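Putative conjugative transposon recombinase (Clostridium difficile, PDB 3G13) probably binds DNA and exchanges its strands as a serine recombinase, of which this chain is the N-terminal resolvase domain. Local coordinates at residues M78-S83 against A107-D112. Numbering follows the deposited sequence.
Unlike the reference sequence in segment 78-83: Phe-80 (reference Ile).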
loop_
_atom_site.group_PDB
_atom_site.type_symbol
_atom_site.label_atom_id
_atom_site.label_comp_id
_atom_site.label_asym_id
_atom_site.label_seq_id
_atom_site.Cartn_x
_atom_site.Cartn_y
_atom_site.Cartn_z
HETATM N N MSE A 78 -12.842 -16.517 -10.894
HETATM C CA MSE A 78 -12.881 -15.549 -9.812
HETATM C C MSE A 78 -12.772 -16.260 -8.453
HETATM O O MSE A 78 -13.453 -17.263 -8.185
HETATM C CB MSE A 78 -14.133 -14.638 -9.900
HETATM C CG MSE A 78 -14.153 -13.530 -8.831
HETATM SE SE MSE A 78 -15.519 -12.155 -9.068
HETATM C CE MSE A 78 -14.314 -10.658 -9.221
ATOM N N VAL A 79 -11.887 -15.733 -7.622
ATOM C CA VAL A 79 -11.710 -16.188 -6.234
ATOM C C VAL A 79 -12.170 -15.178 -5.209
ATOM O O VAL A 79 -11.673 -14.056 -5.172
ATOM C CB VAL A 79 -10.197 -16.456 -5.921
ATOM C CG1 VAL A 79 -10.049 -17.104 -4.515
ATOM C CG2 VAL A 79 -9.601 -17.347 -6.968
ATOM N N PHE A 80 -13.091 -15.581 -4.334
ATOM C CA PHE A 80 -13.461 -14.773 -3.184
ATOM C C PHE A 80 -12.479 -15.017 -2.050
ATOM O O PHE A 80 -12.052 -16.157 -1.799
ATOM C CB PHE A 80 -14.876 -15.106 -2.678
ATOM C CG PHE A 80 -15.976 -14.470 -3.484
ATOM C CD1 PHE A 80 -16.726 -15.234 -4.374
ATOM C CD2 PHE A 80 -16.247 -13.102 -3.370
ATOM C CE1 PHE A 80 -17.777 -14.650 -5.136
ATOM C CE2 PHE A 80 -17.284 -12.496 -4.130
ATOM C CZ PHE A 80 -18.047 -13.274 -5.019
ATOM N N THR A 81 -12.141 -13.949 -1.339
ATOM C CA THR A 81 -11.447 -14.110 -0.075
ATOM C C THR A 81 -11.788 -12.947 0.851
ATOM O O THR A 81 -12.050 -11.840 0.380
ATOM C CB THR A 81 -9.915 -14.358 -0.287
ATOM O OG1 THR A 81 -9.377 -14.906 0.908
ATOM C CG2 THR A 81 -9.156 -13.080 -0.673
ATOM N N LYS A 82 -11.793 -13.176 2.165
ATOM C CA LYS A 82 -12.399 -12.209 3.063
ATOM C C LYS A 82 -11.603 -10.904 3.095
ATOM O O LYS A 82 -12.181 -9.828 3.123
ATOM C CB LYS A 82 -12.593 -12.790 4.478
ATOM C CG LYS A 82 -13.176 -11.759 5.496
ATOM C CD LYS A 82 -13.786 -12.383 6.780
ATOM C CE LYS A 82 -14.169 -11.311 7.810
ATOM N NZ LYS A 82 -15.235 -10.381 7.271
ATOM N N SER A 83 -10.280 -11.009 3.036
ATOM C CA SER A 83 -9.437 -9.831 3.248
ATOM C C SER A 83 -8.085 -10.073 2.606
ATOM O O SER A 83 -7.662 -11.224 2.402
ATOM C CB SER A 83 -9.244 -9.569 4.759
ATOM O OG SER A 83 -8.446 -10.600 5.306
ATOM N N ALA A 107 -9.915 -12.945 -11.579
ATOM C CA ALA A 107 -10.146 -11.909 -10.612
ATOM C C ALA A 107 -10.074 -12.473 -9.198
ATOM O O ALA A 107 -10.482 -13.607 -8.941
ATOM C CB ALA A 107 -11.564 -11.331 -10.860
ATOM N N VAL A 108 -9.571 -11.665 -8.280
ATOM C CA VAL A 108 -9.793 -11.908 -6.873
ATOM C C VAL A 108 -10.785 -10.867 -6.381
ATOM O O VAL A 108 -10.728 -9.692 -6.782
ATOM C CB VAL A 108 -8.470 -11.832 -6.044
ATOM C CG1 VAL A 108 -8.757 -12.028 -4.512
ATOM C CG2 VAL A 108 -7.499 -12.833 -6.562
ATOM N N TYR A 109 -11.747 -11.313 -5.576
ATOM C CA TYR A 109 -12.635 -10.374 -4.926
ATOM C C TYR A 109 -12.359 -10.384 -3.418
ATOM O O TYR A 109 -12.675 -11.363 -2.738
ATOM C CB TYR A 109 -14.149 -10.621 -5.229
ATOM C CG TYR A 109 -14.952 -9.410 -4.765
ATOM C CD1 TYR A 109 -15.202 -8.363 -5.636
ATOM C CD2 TYR A 109 -15.403 -9.295 -3.451
ATOM C CE1 TYR A 109 -15.864 -7.234 -5.226
ATOM C CE2 TYR A 109 -16.070 -8.143 -3.011
ATOM C CZ TYR A 109 -16.296 -7.126 -3.909
ATOM O OH TYR A 109 -16.952 -5.983 -3.521
ATOM N N PHE A 110 -11.779 -9.275 -2.932
ATOM C CA PHE A 110 -11.503 -9.038 -1.529
ATOM C C PHE A 110 -12.771 -8.489 -0.898
ATOM O O PHE A 110 -13.170 -7.365 -1.176
ATOM C CB PHE A 110 -10.335 -8.024 -1.395
ATOM C CG PHE A 110 -9.021 -8.568 -1.854
ATOM C CD1 PHE A 110 -8.424 -9.660 -1.191
ATOM C CD2 PHE A 110 -8.372 -8.020 -2.959
ATOM C CE1 PHE A 110 -7.201 -10.170 -1.628
ATOM C CE2 PHE A 110 -7.151 -8.516 -3.374
ATOM C CZ PHE A 110 -6.555 -9.576 -2.718
ATOM N N GLU A 111 -13.425 -9.301 -0.073
ATOM C CA GLU A 111 -14.749 -8.971 0.419
ATOM C C GLU A 111 -14.749 -7.762 1.368
ATOM O O GLU A 111 -15.591 -6.867 1.224
ATOM C CB GLU A 111 -15.435 -10.192 1.078
ATOM C CG GLU A 111 -15.455 -11.453 0.182
ATOM C CD GLU A 111 -15.534 -12.727 0.998
ATOM O OE1 GLU A 111 -14.774 -13.668 0.727
ATOM O OE2 GLU A 111 -16.361 -12.783 1.916
ATOM N N ASP A 112 -13.836 -7.730 2.333
ATOM C CA ASP A 112 -13.831 -6.629 3.342
ATOM C C ASP A 112 -13.513 -5.265 2.694
ATOM O O ASP A 112 -14.184 -4.257 2.954
ATOM C CB ASP A 112 -12.792 -6.904 4.452
ATOM C CG ASP A 112 -13.262 -7.973 5.488
ATOM O OD1 ASP A 112 -14.436 -8.435 5.445
ATOM O OD2 ASP A 112 -12.416 -8.354 6.321
#
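Met-78, present as selenomethionine, meets Ala-107 and Tyr-109 on one face of two parallel strands. With CG anti to the backbone N (chi1 -176°) and the chain bent at its end, Met-78 CE lies 3.3 Å from Ala-107 CB, a tight fit, and at the edge of the Tyr-109 ring. Val-79 bonds in both directions: its N reaches Ala-107 O at 2.9 Å, and its O takes Tyr-109 N at 2.8 Å. On the Met-78 face, Phe-80 sets CD2 3.7 Å from Tyr-109 CB, the two rings inclined at 62°. Thr-81, on the other face, continues the pairing through its N to Tyr-109 O and its O to Glu-111 N, while its CG2 touches Phe-110 CD1 at 3.5 Å. Beyond the strands, Lys-82 O accepts Asp-112 N, and Lys-82 NZ bridges to the syn lone pair of Asp-112 OD1 at 2.8 Å; main chain and side chain thus tie the same two residues. Ser-83 then N-caps helix 84-87, its OG hydrogen-bonded to Ser-85 OG and Arg-86 N. Strand 6-14 flanks 78-81 across from 107-110, and helices 84-87 and 91-102 make the beta-alpha-beta crossover between the paired strands of this resolvase N-terminal domain; Phe-87 meets the Phe-110 ring edge-to-face.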